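Local coordinates for PmbA-related protein (Thermotoga maritima, PDB 1VL4), which is of unproven function but belongs to the PmbA/TldD (U62) family, whose members are generally assigned as metallopeptidases, and has also been named a putative modulator of DNA gyrase, at residues E249-I252 / P253-A257; A257-Q261 / K262-P266; V309-G313 / V314-F318; E372-H375 / A376-S380; G410-L413 / D414-K418. All blocks are in the same frame, centred on the assembly; numbering follows the deposited sequence.

Interaction 1: E249-I252 / P253-A257; sequences EMFI and PMISA
A methyl and a sulfur from successive residues both meet the Phe251 ring: Ile255 CG2 lies over one face while Met254 SD comes in obliquely. The CG2 methyl stands 3.9 Å from the ring centroid and 25° off the normal, a CH-pi contact displaced toward CE2 and CZ. The sulfur makes a Met-aromatic contact, with SD 3.9 Å from Phe251 CD1. The torsion of Ile255 explains the choice of branch: CG1 sits between backbone N and carbonyl carbon (chi1 61°), which leaves CG2 directed at the ring. Met254 is extended past CG, and its CE reaches 3.4 Å from Met250 O.

The backbone beneath is only loosely helical. Ile255 N donates to Ile252 O at 3.3 Å, well above the carbonyl plane, and its bond to Phe251 O is weak, at 3.4 Å and 136°. Pro253 brings no N-H to the turn. Helix 412-417 adds Phe412, Leu413 and Leu416 to this cluster, and Ser380 OG bonds to Met250 O. With both i to i+4 bonds across the turn weak, the Phe251 ring is nonetheless held by a methyl over one face and a sulfur at an oblique approach, which would probably limit its rotation.

Interaction 2: A257-Q261 / K262-P266; sequences AENVQ and KNLSP
The helix 257-261 unwinds into the loop 262-266 through three backbone bonds of differing pattern. Lys262 N donates to Glu258 O at 3.0 Å, the last bond of ordinary helical spacing. Beyond it Asn263 takes a positive phi of 60° and the chain turns out of the helix: Leu264 N reaches back to Asn259 O at 2.8 Å, nearly in line with the C=O bond, while Asn263 N donates to Val260 O at 3.1 Å, from above the carbonyl plane. These nested bonds, the 6→1 and 5→2 pair of a Schellman motif, have Asn263 as C-prime residue.

Among the side chains, Glu258 and Lys262 lie alongside each other one helical turn apart and point the same way. Glu258 is fully extended, its CG opposite the backbone N (chi1 180°), and its OE2 forms a long salt bridge of 3.4 Å to Lys262 NZ. The lysine bends at chi3, and its CE rests 3.6 Å from Glu258 CG, adding a methylene contact to the charge pairing. With an alanine in place of Glu258, the Lys262 ammonium would probably lose its carboxylate mate and the lysine chain would be freer to turn. On the buried side, Val260 CG2 meets Ser265 CB at 3.8 Å. Ser265 OG is bonded to Met254 O and Leu267 N, and Asn259 ND2 to Pro253 O, joining helix 257-261 and the loop after it to the preceding turn.

Interaction 3: V309-G313 / V314-F318; sequences VLENG and VLKTF
Leu310 and Leu315 face each other as a non-hydrogen-bonded antiparallel pair, their CD1 methyls 3.8 Å apart and their side chains crossing at a slant. Val309 runs alongside Leu315, with CG1 4.1 Å from Leu315 CD1. On the other face, Lys316 CG, set beside the backbone N by chi1 (-50°), lies 3.7 Å from Glu311 CB; bends at chi2 and chi3 then turn the rest of the chain toward Glu311. The charged ends remain 4.3 Å apart between Glu311 OE1 and Lys316 NZ, beyond a salt bridge.

The backbone fixes this register. Glu311 and Val314 form the hydrogen-bonded pair closing a type I' turn, with Asn312 and Gly313 both at positive phi, and Lys316 N donates almost straight to Val309 O (2.9 Å, 176°). Val309 and Leu310 make a classic beta bulge opposite Ile282. Strand 314-315 is the outermost strand of the mixed sheet within the chain, and 307-311 pairs on with 282-285, while Phe318 beyond the hairpin packs on helix 257-261.

Interaction 4: E372-H375 / A376-S380; sequences EGMH and AGANS
A single short helical turn, 374-377, follows strand 365-372, with Gly373 at its N-cap position and Ala378 the first residue to leave helical geometry. Met374 and Ala378 carry the side-chain contact across this turn. Bends at chi2 and chi3 fold the methionine over and carry its terminal CE to 3.9 Å from Ala378 CB, while SD lies 4.1 Å from the same methyl. Ala378 CB also sits 3.3 Å from Met374 O, bringing the methyl close to the backbone as well as to the thioether.

Main-chain bonding accompanies this packing. Ala378 N donates to Met374 O at 2.9 Å, tilted 26° from the carbonyl plane. Gly377 N lies between two acceptors, Gly373 O at 2.7 Å and Met374 O at 3.2 Å, and both bonds are weak because their angles at hydrogen are only 127° and 124°. Gly377 also fits sterically: a side chain there would collide with Gly373 O. Gly373 itself has positive phi, as the chain swings from extended to helical.

The turn is a surface feature on one side and packed on the other. Gly377 bonds through its backbone to Ser386, Met374 touches Leu387 of strand 384-395, and both Met374 and Ala378 rest on Met250, in the loop between helix 241-247 and helix 252-255.

Interaction 5: G410-L413 / D414-K418; sequences GNFL and DLLRK
The Phe412 ring meets Leu416, one helical turn later, obliquely. Its CE2 lies 3.8 Å from Leu416 CD1, and its CZ is 4.1 Å from Leu416 CD2; both methyls lie on one side of the ring plane, near its CE2/CZ corner. The ring is carried there by a first torsion that sets CG opposite the backbone N (chi1 -169°). Leu413 also touches this leucine, its CD2 4.0 Å from Leu416 CD1. Cutting Leu416 back to an alanine is likely to open a gap beside the Phe412 ring and Leu413 CD2, leaving both with less apolar contact.

The flat amide of Asn411 caps the helix start. Its OD1 accepts from Leu413 N at 2.9 Å, in the carbonyl plane and on a lone pair, while ND2 is held by Glu384 and Ser382. Three regular i to i+4 bonds follow: Leu415 N to Asn411 O, Leu416 N to Phe412 O and Arg417 N to Leu413 O, each 3.0 Å long. Phe412 also packs on Leu247. Thus the Asn411 carboxamide satisfies Leu413 N, regular backbone bonds follow from Leu415 N onward, and Phe412, Leu413 and Leu416 form an apolar cluster that meets Met250, Phe251 and Met254.

In the fold
Interactions 1 and 2 each touch all the others. They share Ala257, their centres 9 Å apart, and Met254 SD packs 3.9 Å from Pro266 CG. Interactions 4 and 5 lie about 14 Å from interaction 1 between centres: Met254 CG comes to 3.7 Å from Ser380 O, and Phe251 CD1 packs 3.6 Å from Phe412 CE2. Interaction 3, about 13 Å from interaction 1 between centres, adds Val309 CG1 at 3.7 Å from Ile255 CG2, and Leu310 CD2 meets Leu416 CD1 of interaction 5 at 4.1 Å. Interactions 3 and 4 do not touch, their nearest atoms about 10 Å apart. All fall in the region assigned to the PmbA/TldA C-terminal family.

Interaction 1: E249-I252 / P253-A257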
loop_
_atom_site.group_PDB
_atom_site.type_symbol
_atom_site.label_atom_id
_atom_site.label_comp_id
_atom_site.label_asym_id
_atom_site.label_seq_id
_atom_site.Cartn_x
_atom_site.Cartn_y
_atom_site.Cartn_z
ATOM N N GLU A 249 -11.475 -13.688 4.276
ATOM C CA GLU A 249 -11.437 -12.383 3.646
ATOM C C GLU A 249 -11.715 -12.437 2.166
ATOM O O GLU A 249 -12.240 -11.462 1.606
ATOM C CB GLU A 249 -10.084 -11.712 3.891
ATOM C CG GLU A 249 -9.918 -11.515 5.399
ATOM C CD GLU A 249 -9.329 -10.211 5.711
ATOM O OE1 GLU A 249 -8.092 -10.121 5.567
ATOM O OE2 GLU A 249 -10.116 -9.285 6.057
ATOM N N MET A 250 -11.394 -13.562 1.524
ATOM C CA MET A 250 -11.664 -13.673 0.080
ATOM C C MET A 250 -13.167 -13.812 -0.242
ATOM O O MET A 250 -13.590 -13.710 -1.393
ATOM C CB MET A 250 -10.818 -14.779 -0.518
ATOM C CG MET A 250 -11.407 -16.195 -0.449
ATOM S SD MET A 250 -10.280 -17.353 -1.286
ATOM C CE MET A 250 -10.539 -16.984 -3.029
ATOM N N PHE A 251 -13.982 -14.001 0.789
ATOM C CA PHE A 251 -15.427 -14.048 0.616
ATOM C C PHE A 251 -16.017 -12.637 0.490
ATOM O O PHE A 251 -17.095 -12.439 -0.047
ATOM C CB PHE A 251 -16.023 -14.758 1.824
ATOM C CG PHE A 251 -17.450 -15.202 1.645
ATOM C CD1 PHE A 251 -17.824 -15.979 0.569
ATOM C CD2 PHE A 251 -18.409 -14.845 2.567
ATOM C CE1 PHE A 251 -19.168 -16.383 0.416
ATOM C CE2 PHE A 251 -19.721 -15.255 2.442
ATOM C CZ PHE A 251 -20.105 -16.032 1.373
ATOM N N ILE A 252 -15.295 -11.653 0.980
ATOM C CA ILE A 252 -15.860 -10.304 1.130
ATOM C C ILE A 252 -16.207 -9.644 -0.237
ATOM O O ILE A 252 -17.350 -9.217 -0.425
ATOM C CB ILE A 252 -14.970 -9.441 2.039
ATOM C CG1 ILE A 252 -15.136 -9.881 3.505
ATOM C CG2 ILE A 252 -15.288 -7.942 1.835
ATOM C CD1 ILE A 252 -14.147 -9.188 4.512
ATOM N N PRO A 253 -15.266 -9.632 -1.208
ATOM C CA PRO A 253 -15.658 -9.138 -2.545
ATOM C C PRO A 253 -16.817 -9.903 -3.215
ATOM O O PRO A 253 -17.613 -9.310 -3.951
ATOM C CB PRO A 253 -14.363 -9.253 -3.364
ATOM C CG PRO A 253 -13.236 -9.385 -2.372
ATOM C CD PRO A 253 -13.840 -10.014 -1.148
ATOM N N MET A 254 -16.951 -11.207 -2.935
ATOM C CA MET A 254 -18.021 -12.039 -3.528
ATOM C C MET A 254 -19.424 -11.616 -3.134
ATOM O O MET A 254 -20.382 -11.770 -3.904
ATOM C CB MET A 254 -17.863 -13.513 -3.116
ATOM C CG MET A 254 -16.465 -14.032 -3.303
ATOM S SD MET A 254 -16.392 -15.788 -3.003
ATOM C CE MET A 254 -14.706 -16.085 -3.518
ATOM N N ILE A 255 -19.545 -11.104 -1.916
ATOM C CA ILE A 255 -20.853 -10.760 -1.381
ATOM C C ILE A 255 -21.211 -9.281 -1.588
ATOM O O ILE A 255 -22.333 -8.894 -1.308
ATOM C CB ILE A 255 -21.034 -11.209 0.098
ATOM C CG1 ILE A 255 -20.042 -10.552 1.037
ATOM C CG2 ILE A 255 -21.096 -12.728 0.150
ATOM C CD1 ILE A 255 -20.275 -10.906 2.532
ATOM N N SER A 256 -20.294 -8.480 -2.138
ATOM C CA SER A 256 -20.685 -7.137 -2.669
ATOM C C SER A 256 -21.704 -7.155 -3.827
ATOM O O SER A 256 -21.435 -7.691 -4.932
ATOM C CB SER A 256 -19.446 -6.358 -3.080
ATOM O OG SER A 256 -19.815 -5.206 -3.781
ATOM N N ALA A 257 -22.882 -6.555 -3.613
ATOM C CA ALA A 257 -23.867 -6.426 -4.714
ATOM C C ALA A 257 -23.318 -5.720 -5.945
ATOM O O ALA A 257 -23.796 -5.940 -7.077
ATOM C CB ALA A 257 -25.127 -5.705 -4.257
#

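Interaction 2: A257-Q261 / K262-P266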
loop_
_atom_site.group_PDB
_atom_site.type_symbol
_atom_site.label_atom_id
_atom_site.label_comp_id
_atom_site.label_asym_id
_atom_site.label_seq_id
_atom_site.Cartn_x
_atom_site.Cartn_y
_atom_site.Cartn_z
ATOM N N ALA A 257 -22.882 -6.555 -3.613
ATOM C CA ALA A 257 -23.867 -6.426 -4.714
ATOM C C ALA A 257 -23.318 -5.720 -5.945
ATOM O O ALA A 257 -23.796 -5.940 -7.077
ATOM C CB ALA A 257 -25.127 -5.705 -4.257
ATOM N N GLU A 258 -22.357 -4.834 -5.720
ATOM C CA GLU A 258 -21.691 -4.090 -6.792
ATOM C C GLU A 258 -20.837 -5.036 -7.637
ATOM O O GLU A 258 -20.920 -5.012 -8.869
ATOM C CB GLU A 258 -20.826 -3.006 -6.170
ATOM C CG GLU A 258 -20.075 -2.153 -7.148
ATOM C CD GLU A 258 -19.278 -1.031 -6.489
ATOM O OE1 GLU A 258 -19.488 -0.712 -5.269
ATOM O OE2 GLU A 258 -18.432 -0.455 -7.241
ATOM N N ASN A 259 -20.036 -5.880 -6.982
ATOM C CA ASN A 259 -19.232 -6.908 -7.698
ATOM C C ASN A 259 -20.120 -7.902 -8.404
ATOM O O ASN A 259 -19.798 -8.375 -9.500
ATOM C CB ASN A 259 -18.295 -7.654 -6.744
ATOM C CG ASN A 259 -17.093 -6.828 -6.349
ATOM O OD1 ASN A 259 -16.731 -5.890 -7.028
ATOM N ND2 ASN A 259 -16.481 -7.165 -5.240
ATOM N N VAL A 260 -21.256 -8.216 -7.788
ATOM C CA VAL A 260 -22.229 -9.089 -8.447
ATOM C C VAL A 260 -22.775 -8.461 -9.711
ATOM O O VAL A 260 -22.760 -9.102 -10.758
ATOM C CB VAL A 260 -23.383 -9.447 -7.521
ATOM C CG1 VAL A 260 -24.451 -10.202 -8.287
ATOM C CG2 VAL A 260 -22.853 -10.314 -6.339
ATOM N N GLN A 261 -23.262 -7.216 -9.614
ATOM C CA GLN A 261 -23.741 -6.442 -10.784
ATOM C C GLN A 261 -22.706 -6.382 -11.902
ATOM O O GLN A 261 -23.052 -6.495 -13.058
ATOM C CB GLN A 261 -24.122 -5.006 -10.393
ATOM C CG GLN A 261 -25.443 -4.901 -9.579
ATOM C CD GLN A 261 -25.717 -3.491 -8.939
ATOM O OE1 GLN A 261 -24.962 -2.528 -9.133
ATOM N NE2 GLN A 261 -26.828 -3.390 -8.206
ATOM N N LYS A 262 -21.438 -6.196 -11.542
ATOM C CA LYS A 262 -20.349 -6.070 -12.524
ATOM C C LYS A 262 -19.835 -7.376 -13.125
ATOM O O LYS A 262 -18.846 -7.369 -13.851
ATOM C CB LYS A 262 -19.155 -5.364 -11.874
ATOM C CG LYS A 262 -19.414 -3.931 -11.424
ATOM C CD LYS A 262 -18.096 -3.187 -11.320
ATOM C CE LYS A 262 -18.053 -2.255 -10.124
ATOM N NZ LYS A 262 -16.729 -1.569 -10.015
ATOM N N ASN A 263 -20.472 -8.498 -12.818
ATOM C CA ASN A 263 -19.959 -9.820 -13.228
ATOM C C ASN A 263 -18.573 -10.139 -12.670
ATOM O O ASN A 263 -17.782 -10.822 -13.317
ATOM C CB ASN A 263 -19.953 -9.981 -14.756
ATOM C CG ASN A 263 -21.314 -10.303 -15.312
ATOM O OD1 ASN A 263 -22.120 -10.953 -14.648
ATOM N ND2 ASN A 263 -21.570 -9.887 -16.556
ATOM N N LEU A 264 -18.307 -9.682 -11.453
ATOM C CA LEU A 264 -17.028 -9.919 -10.768
ATOM C C LEU A 264 -17.177 -10.767 -9.485
ATOM O O LEU A 264 -16.352 -10.681 -8.584
ATOM C CB LEU A 264 -16.408 -8.583 -10.392
ATOM C CG LEU A 264 -16.039 -7.665 -11.536
ATOM C CD1 LEU A 264 -15.671 -6.292 -10.947
ATOM C CD2 LEU A 264 -14.901 -8.249 -12.329
ATOM N N SER A 265 -18.247 -11.562 -9.401
ATOM C CA SER A 265 -18.475 -12.449 -8.260
ATOM C C SER A 265 -18.959 -13.843 -8.696
ATOM O O SER A 265 -19.909 -13.969 -9.460
ATOM C CB SER A 265 -19.522 -11.851 -7.301
ATOM O OG SER A 265 -19.948 -12.819 -6.361
ATOM N N PRO A 266 -18.367 -14.900 -8.124
ATOM C CA PRO A 266 -18.838 -16.235 -8.478
ATOM C C PRO A 266 -20.205 -16.596 -7.827
ATOM O O PRO A 266 -20.697 -17.690 -8.042
ATOM C CB PRO A 266 -17.705 -17.129 -7.963
ATOM C CG PRO A 266 -17.227 -16.425 -6.740
ATOM C CD PRO A 266 -17.303 -14.951 -7.101
#

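Interaction 3: V309-G313 / V314-F318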
loop_
_atom_site.group_PDB
_atom_site.type_symbol
_atom_site.label_atom_id
_atom_site.label_comp_id
_atom_site.label_asym_id
_atom_site.label_seq_id
_atom_site.Cartn_x
_atom_site.Cartn_y
_atom_site.Cartn_z
ATOM N N VAL A 309 -25.665 -13.780 5.971
ATOM C CA VAL A 309 -25.265 -13.893 4.588
ATOM C C VAL A 309 -25.483 -15.350 4.113
ATOM O O VAL A 309 -26.112 -15.580 3.087
ATOM C CB VAL A 309 -23.820 -13.410 4.374
ATOM C CG1 VAL A 309 -23.467 -13.470 2.869
ATOM C CG2 VAL A 309 -23.686 -11.974 4.873
ATOM N N LEU A 310 -24.987 -16.305 4.894
ATOM C CA LEU A 310 -25.315 -17.701 4.733
ATOM C C LEU A 310 -26.038 -18.160 5.957
ATOM O O LEU A 310 -25.590 -17.946 7.085
ATOM C CB LEU A 310 -24.034 -18.524 4.563
ATOM C CG LEU A 310 -23.487 -18.907 3.193
ATOM C CD1 LEU A 310 -23.911 -18.010 2.063
ATOM C CD2 LEU A 310 -21.941 -19.020 3.283
ATOM N N GLU A 311 -27.189 -18.750 5.758
ATOM C CA GLU A 311 -27.936 -19.284 6.846
ATOM C C GLU A 311 -28.111 -20.764 6.535
ATOM O O GLU A 311 -28.817 -21.124 5.583
ATOM C CB GLU A 311 -29.272 -18.584 6.995
ATOM C CG GLU A 311 -30.008 -19.075 8.275
ATOM C CD GLU A 311 -31.270 -18.298 8.602
ATOM O OE1 GLU A 311 -31.641 -17.395 7.819
ATOM O OE2 GLU A 311 -31.889 -18.597 9.656
ATOM N N ASN A 312 -27.463 -21.604 7.345
ATOM C CA ASN A 312 -27.405 -23.050 7.101
ATOM C C ASN A 312 -27.013 -23.326 5.647
ATOM O O ASN A 312 -27.587 -24.151 5.002
ATOM C CB ASN A 312 -28.721 -23.742 7.455
ATOM C CG ASN A 312 -29.204 -23.401 8.877
ATOM O OD1 ASN A 312 -28.410 -23.328 9.803
ATOM N ND2 ASN A 312 -30.505 -23.201 9.040
ATOM N N GLY A 313 -26.013 -22.596 5.181
ATOM C CA GLY A 313 -25.389 -22.819 3.914
ATOM C C GLY A 313 -26.128 -22.167 2.765
ATOM O O GLY A 313 -25.618 -22.173 1.659
ATOM N N VAL A 314 -27.300 -21.583 3.026
ATOM C CA VAL A 314 -28.118 -20.975 1.982
ATOM C C VAL A 314 -27.745 -19.503 1.882
ATOM O O VAL A 314 -27.705 -18.816 2.904
ATOM C CB VAL A 314 -29.629 -21.198 2.249
ATOM C CG1 VAL A 314 -30.498 -20.493 1.209
ATOM C CG2 VAL A 314 -29.963 -22.703 2.291
ATOM N N LEU A 315 -27.425 -19.034 0.665
ATOM C CA LEU A 315 -27.164 -17.625 0.456
ATOM C C LEU A 315 -28.478 -16.772 0.519
ATOM O O LEU A 315 -29.376 -16.891 -0.336
ATOM C CB LEU A 315 -26.436 -17.409 -0.875
ATOM C CG LEU A 315 -26.113 -15.968 -1.251
ATOM C CD1 LEU A 315 -25.024 -15.362 -0.390
ATOM C CD2 LEU A 315 -25.729 -15.877 -2.744
ATOM N N LYS A 316 -28.538 -15.882 1.512
ATOM C CA LYS A 316 -29.730 -15.107 1.826
ATOM C C LYS A 316 -29.723 -13.743 1.231
ATOM O O LYS A 316 -30.773 -13.265 0.925
ATOM C CB LYS A 316 -29.929 -14.937 3.344
ATOM C CG LYS A 316 -29.844 -16.237 4.127
ATOM C CD LYS A 316 -30.843 -17.288 3.624
ATOM C CE LYS A 316 -32.263 -16.870 3.906
ATOM N NZ LYS A 316 -33.217 -18.015 3.815
ATOM N N THR A 317 -28.575 -13.070 1.149
ATOM C CA THR A 317 -28.560 -11.681 0.635
ATOM C C THR A 317 -27.174 -11.336 0.212
ATOM O O THR A 317 -26.219 -11.914 0.728
ATOM C CB THR A 317 -28.987 -10.634 1.740
ATOM O OG1 THR A 317 -29.004 -9.288 1.213
ATOM C CG2 THR A 317 -28.043 -10.679 2.945
ATOM N N PHE A 318 -27.053 -10.357 -0.688
ATOM C CA PHE A 318 -25.782 -9.652 -0.853
ATOM C C PHE A 318 -25.772 -8.429 0.067
ATOM O O PHE A 318 -26.784 -8.059 0.654
ATOM C CB PHE A 318 -25.576 -9.240 -2.312
ATOM C CG PHE A 318 -25.544 -10.389 -3.251
ATOM C CD1 PHE A 318 -24.565 -11.380 -3.123
ATOM C CD2 PHE A 318 -26.490 -10.512 -4.271
ATOM C CE1 PHE A 318 -24.536 -12.464 -3.989
ATOM C CE2 PHE A 318 -26.460 -11.613 -5.148
ATOM C CZ PHE A 318 -25.486 -12.572 -5.008
#

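Interaction 4: E372-H375 / A376-S380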
loop_
_atom_site.group_PDB
_atom_site.type_symbol
_atom_site.label_atom_id
_atom_site.label_comp_id
_atom_site.label_asym_id
_atom_site.label_seq_id
_atom_site.Cartn_x
_atom_site.Cartn_y
_atom_site.Cartn_z
ATOM N N GLU A 372 -0.511 -18.049 3.942
ATOM C CA GLU A 372 0.296 -16.907 3.532
ATOM C C GLU A 372 0.110 -16.692 2.045
ATOM O O GLU A 372 -0.101 -17.663 1.283
ATOM C CB GLU A 372 1.792 -17.178 3.814
ATOM C CG GLU A 372 2.173 -17.133 5.326
ATOM C CD GLU A 372 2.289 -18.500 6.033
ATOM O OE1 GLU A 372 2.677 -19.514 5.406
ATOM O OE2 GLU A 372 2.013 -18.549 7.256
ATOM N N GLY A 373 0.197 -15.421 1.641
ATOM C CA GLY A 373 0.203 -15.048 0.231
ATOM C C GLY A 373 -1.176 -14.856 -0.355
ATOM O O GLY A 373 -1.402 -15.191 -1.510
ATOM N N MET A 374 -2.092 -14.319 0.437
ATOM C CA MET A 374 -3.464 -14.095 -0.008
ATOM C C MET A 374 -3.513 -13.124 -1.196
ATOM O O MET A 374 -4.245 -13.346 -2.172
ATOM C CB MET A 374 -4.295 -13.535 1.144
ATOM C CG MET A 374 -4.661 -14.532 2.257
ATOM S SD MET A 374 -5.992 -15.641 1.784
ATOM C CE MET A 374 -7.400 -14.553 1.587
ATOM N N HIS A 375 -2.708 -12.066 -1.138
ATOM C CA HIS A 375 -2.743 -11.055 -2.192
ATOM C C HIS A 375 -2.499 -11.668 -3.559
ATOM O O HIS A 375 -3.295 -11.478 -4.470
ATOM C CB HIS A 375 -1.728 -9.951 -1.925
ATOM C CG HIS A 375 -1.940 -8.724 -2.762
ATOM N ND1 HIS A 375 -1.145 -8.416 -3.852
ATOM C CD2 HIS A 375 -2.863 -7.737 -2.674
ATOM C CE1 HIS A 375 -1.565 -7.283 -4.389
ATOM N NE2 HIS A 375 -2.605 -6.850 -3.693
ATOM N N ALA A 376 -1.426 -12.441 -3.696
ATOM C CA ALA A 376 -1.119 -13.080 -4.970
ATOM C C ALA A 376 -1.934 -14.337 -5.187
ATOM O O ALA A 376 -2.204 -14.687 -6.325
ATOM C CB ALA A 376 0.384 -13.410 -5.081
ATOM N N GLY A 377 -2.308 -15.011 -4.100
ATOM C CA GLY A 377 -2.772 -16.401 -4.127
ATOM C C GLY A 377 -4.264 -16.652 -4.072
ATOM O O GLY A 377 -4.688 -17.785 -4.302
ATOM N N ALA A 378 -5.055 -15.609 -3.804
ATOM C CA ALA A 378 -6.507 -15.755 -3.617
ATOM C C ALA A 378 -7.309 -14.977 -4.663
ATOM O O ALA A 378 -7.187 -13.786 -4.706
ATOM C CB ALA A 378 -6.866 -15.299 -2.243
ATOM N N ASN A 379 -8.092 -15.645 -5.514
ATOM C CA ASN A 379 -8.883 -14.983 -6.540
ATOM C C ASN A 379 -10.368 -14.963 -6.200
ATOM O O ASN A 379 -11.066 -15.968 -6.361
ATOM C CB ASN A 379 -8.684 -15.637 -7.921
ATOM C CG ASN A 379 -9.318 -14.825 -9.058
ATOM O OD1 ASN A 379 -10.455 -14.377 -8.949
ATOM N ND2 ASN A 379 -8.582 -14.654 -10.163
ATOM N N SER A 380 -10.848 -13.796 -5.766
ATOM C CA SER A 380 -12.234 -13.621 -5.375
ATOM C C SER A 380 -13.193 -13.581 -6.568
ATOM O O SER A 380 -14.418 -13.721 -6.399
ATOM C CB SER A 380 -12.372 -12.385 -4.501
ATOM O OG SER A 380 -11.606 -12.547 -3.304
#

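Interaction 5: G410-L413 / D414-K418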
loop_
_atom_site.group_PDB
_atom_site.type_symbol
_atom_site.label_atom_id
_atom_site.label_comp_id
_atom_site.label_asym_id
_atom_site.label_seq_id
_atom_site.Cartn_x
_atom_site.Cartn_y
_atom_site.Cartn_z
ATOM N N GLY A 410 -7.673 -24.829 -3.756
ATOM C CA GLY A 410 -9.030 -25.215 -3.996
ATOM C C GLY A 410 -9.800 -24.011 -4.453
ATOM O O GLY A 410 -9.214 -23.021 -4.921
ATOM N N ASN A 411 -11.117 -24.131 -4.351
ATOM C CA ASN A 411 -12.037 -23.025 -4.535
ATOM C C ASN A 411 -12.723 -22.788 -3.205
ATOM O O ASN A 411 -13.251 -23.732 -2.619
ATOM C CB ASN A 411 -13.093 -23.366 -5.580
ATOM C CG ASN A 411 -13.918 -22.156 -5.990
ATOM O OD1 ASN A 411 -14.794 -21.675 -5.244
ATOM N ND2 ASN A 411 -13.650 -21.655 -7.191
ATOM N N PHE A 412 -12.725 -21.537 -2.759
ATOM C CA PHE A 412 -13.343 -21.134 -1.513
ATOM C C PHE A 412 -14.808 -21.615 -1.374
ATOM O O PHE A 412 -15.211 -22.023 -0.287
ATOM C CB PHE A 412 -13.245 -19.604 -1.318
ATOM C CG PHE A 412 -13.627 -19.161 0.070
ATOM C CD1 PHE A 412 -12.788 -19.416 1.142
ATOM C CD2 PHE A 412 -14.874 -18.589 0.319
ATOM C CE1 PHE A 412 -13.175 -19.055 2.447
ATOM C CE2 PHE A 412 -15.259 -18.241 1.590
ATOM C CZ PHE A 412 -14.408 -18.493 2.667
ATOM N N LEU A 413 -15.578 -21.600 -2.466
ATOM C CA LEU A 413 -16.978 -22.008 -2.398
ATOM C C LEU A 413 -17.107 -23.500 -2.142
ATOM O O LEU A 413 -17.937 -23.902 -1.341
ATOM C CB LEU A 413 -17.771 -21.600 -3.639
ATOM C CG LEU A 413 -17.860 -20.072 -3.873
ATOM C CD1 LEU A 413 -18.795 -19.728 -5.057
ATOM C CD2 LEU A 413 -18.265 -19.338 -2.603
ATOM N N ASP A 414 -16.263 -24.299 -2.773
ATOM C CA ASP A 414 -16.211 -25.737 -2.511
ATOM C C ASP A 414 -15.769 -26.020 -1.081
ATOM O O ASP A 414 -16.266 -26.914 -0.454
ATOM C CB ASP A 414 -15.234 -26.431 -3.459
ATOM C CG ASP A 414 -15.757 -26.516 -4.884
ATOM O OD1 ASP A 414 -16.968 -26.805 -5.065
ATOM O OD2 ASP A 414 -14.948 -26.312 -5.820
ATOM N N LEU A 415 -14.805 -25.271 -0.588
ATOM C CA LEU A 415 -14.437 -25.323 0.824
ATOM C C LEU A 415 -15.659 -25.169 1.739
ATOM O O LEU A 415 -15.854 -25.982 2.648
ATOM C CB LEU A 415 -13.425 -24.222 1.140
ATOM C CG LEU A 415 -12.743 -24.346 2.503
ATOM C CD1 LEU A 415 -11.299 -23.898 2.424
ATOM C CD2 LEU A 415 -13.499 -23.575 3.578
ATOM N N LEU A 416 -16.470 -24.130 1.481
ATOM C CA LEU A 416 -17.682 -23.874 2.231
ATOM C C LEU A 416 -18.607 -25.061 2.172
ATOM O O LEU A 416 -19.249 -25.379 3.182
ATOM C CB LEU A 416 -18.437 -22.616 1.743
ATOM C CG LEU A 416 -17.753 -21.262 1.978
ATOM C CD1 LEU A 416 -18.533 -20.091 1.341
ATOM C CD2 LEU A 416 -17.487 -21.022 3.460
ATOM N N ARG A 417 -18.681 -25.709 0.994
ATOM C CA ARG A 417 -19.512 -26.906 0.833
ATOM C C ARG A 417 -19.030 -28.066 1.677
ATOM O O ARG A 417 -19.832 -28.866 2.116
ATOM C CB ARG A 417 -19.567 -27.413 -0.628
ATOM C CG ARG A 417 -20.293 -26.530 -1.618
ATOM C CD ARG A 417 -21.788 -26.588 -1.424
ATOM N NE ARG A 417 -22.358 -27.833 -1.939
ATOM C CZ ARG A 417 -23.541 -28.330 -1.588
ATOM N NH1 ARG A 417 -23.952 -29.460 -2.137
ATOM N NH2 ARG A 417 -24.303 -27.725 -0.672
ATOM N N LYS A 418 -17.718 -28.172 1.860
ATOM C CA LYS A 418 -17.089 -29.299 2.546
ATOM C C LYS A 418 -16.804 -29.041 4.015
ATOM O O LYS A 418 -16.189 -29.852 4.681
ATOM C CB LYS A 418 -15.797 -29.654 1.826
ATOM C CG LYS A 418 -16.078 -30.207 0.417
ATOM C CD LYS A 418 -14.837 -30.756 -0.274
ATOM C CE LYS A 418 -13.825 -29.672 -0.652
ATOM N NZ LYS A 418 -12.687 -30.299 -1.424
#